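Local coordinates for copper homeostasis protein CutC (Streptococcus agalactiae, PDB 2BDQ) that probably binds copper ions and may take part in copper homeostasis in the cytoplasm, at residues 61-64 and 69-72. Numbering follows the deposited sequence.
Sequences IRPR and VYND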
loop_
_atom_site.group_PDB
_atom_site.type_symbol
_atom_site.label_atom_id
_atom_site.label_comp_id
_atom_site.label_asym_id
_atom_site.label_seq_id
_atom_site.Cartn_x
_atom_site.Cartn_y
_atom_site.Cartn_z
ATOM N N ILE A 61 10.385 -2.768 -2.073
ATOM C CA ILE A 61 9.948 -4.066 -2.556
ATOM C C ILE A 61 9.685 -4.918 -1.313
ATOM O O ILE A 61 10.595 -5.554 -0.775
ATOM C CB ILE A 61 11.029 -4.765 -3.415
ATOM C CG1 ILE A 61 11.441 -3.871 -4.587
ATOM C CG2 ILE A 61 10.506 -6.114 -3.899
ATOM C CD1 ILE A 61 10.340 -3.626 -5.607
ATOM N N ARG A 62 8.436 -4.905 -0.855
ATOM C CA ARG A 62 8.011 -5.666 0.314
ATOM C C ARG A 62 6.534 -5.987 0.090
ATOM O O ARG A 62 5.699 -5.090 0.056
ATOM C CB ARG A 62 8.206 -4.819 1.571
ATOM C CG ARG A 62 7.999 -5.555 2.882
ATOM C CD ARG A 62 8.351 -4.622 4.027
ATOM N NE ARG A 62 8.140 -5.214 5.340
ATOM C CZ ARG A 62 7.868 -4.509 6.432
ATOM N NH1 ARG A 62 7.774 -3.188 6.360
ATOM N NH2 ARG A 62 7.682 -5.122 7.592
ATOM N N PRO A 63 6.199 -7.281 -0.058
ATOM C CA PRO A 63 4.852 -7.815 -0.300
ATOM C C PRO A 63 3.826 -7.632 0.817
ATOM O O PRO A 63 2.632 -7.829 0.601
ATOM C CB PRO A 63 5.126 -9.285 -0.588
ATOM C CG PRO A 63 6.211 -9.570 0.397
ATOM C CD PRO A 63 7.136 -8.379 0.233
ATOM N N ARG A 64 4.296 -7.268 2.005
ATOM C CA ARG A 64 3.430 -7.040 3.153
ATOM C C ARG A 64 4.243 -6.691 4.391
ATOM O O ARG A 64 5.476 -6.651 4.351
ATOM C CB ARG A 64 2.567 -8.271 3.427
ATOM C CG ARG A 64 3.331 -9.579 3.438
ATOM C CD ARG A 64 3.484 -10.139 4.840
ATOM N NE ARG A 64 4.169 -11.430 4.826
ATOM C CZ ARG A 64 5.200 -11.730 5.616
ATOM N NH1 ARG A 64 5.654 -10.831 6.484
ATOM N NH2 ARG A 64 5.802 -12.911 5.527
ATOM N N VAL A 69 10.530 -13.181 6.391
ATOM C CA VAL A 69 10.683 -14.579 5.990
ATOM C C VAL A 69 9.532 -14.816 5.029
ATOM O O VAL A 69 8.408 -15.100 5.450
ATOM C CB VAL A 69 10.547 -15.547 7.193
ATOM C CG1 VAL A 69 10.938 -16.957 6.771
ATOM C CG2 VAL A 69 11.411 -15.077 8.342
ATOM N N TYR A 70 9.814 -14.692 3.736
ATOM C CA TYR A 70 8.785 -14.835 2.718
ATOM C C TYR A 70 8.621 -16.220 2.121
ATOM O O TYR A 70 9.594 -16.940 1.902
ATOM C CB TYR A 70 9.034 -13.833 1.585
ATOM C CG TYR A 70 9.194 -12.403 2.045
ATOM C CD1 TYR A 70 10.437 -11.769 1.995
ATOM C CD2 TYR A 70 8.107 -11.688 2.541
ATOM C CE1 TYR A 70 10.590 -10.447 2.435
ATOM C CE2 TYR A 70 8.244 -10.376 2.981
ATOM C CZ TYR A 70 9.481 -9.759 2.932
ATOM O OH TYR A 70 9.593 -8.467 3.402
ATOM N N ASN A 71 7.369 -16.578 1.848
ATOM C CA ASN A 71 7.065 -17.859 1.240
ATOM C C ASN A 71 7.193 -17.704 -0.279
ATOM O O ASN A 71 7.368 -16.590 -0.791
ATOM C CB ASN A 71 5.658 -18.324 1.649
ATOM C CG ASN A 71 4.556 -17.376 1.196
ATOM O OD1 ASN A 71 3.495 -17.315 1.809
ATOM N ND2 ASN A 71 4.798 -16.648 0.119
ATOM N N ASP A 72 7.110 -18.818 -0.996
ATOM C CA ASP A 72 7.246 -18.810 -2.453
ATOM C C ASP A 72 6.345 -17.805 -3.174
ATOM O O ASP A 72 6.800 -17.068 -4.049
ATOM C CB ASP A 72 6.992 -20.224 -2.986
ATOM C CG ASP A 72 8.075 -21.203 -2.559
ATOM O OD1 ASP A 72 7.863 -22.423 -2.679
ATOM O OD2 ASP A 72 9.148 -20.742 -2.112
HETATM O O HOH W 1 11.467 -6.748 1.748
HETATM O O HOH W 2 7.958 -7.894 5.231
#
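Y70 lies against P63 with its ring: CG and CD of P63 come to 3.4 and 3.6 Å from CE2 of Y70, so the proline meets the ring obliquely, near CE2 and CD2. With CG of Y70 anti to its own carbonyl carbon (chi1 -53°), the ring reaches P63 and R62, and CG of R62 makes a van der Waals contact with OH of Y70 at 3.4 Å. Two waters adjoin that hydroxyl. One donates to O of I61 and to OH of Y70 (3.0 Å); the other accepts, in the guanidinium plane, from NE of R62 (2.7 Å) and donates to O of R64. It also appears to accept from OH of Y70, at a doubtfully short 2.5 Å. The extended R62 chain crosses the tyrosine at about a right angle, and its NH2 donates a hydrogen bond to O of G66. R64, bent at chi2 (107°), runs antiparallel past the ring; CD2 of Y70 lies above its guanidinium, 4.0 Å from NH2 of R64 and offset toward the rim, without stacking (planes 51° apart). E74 forms a salt bridge with NE of R64. Both segments belong to the loop joining strand 56-60 to helix 72-87, a beta-alpha connection of the TIM barrel.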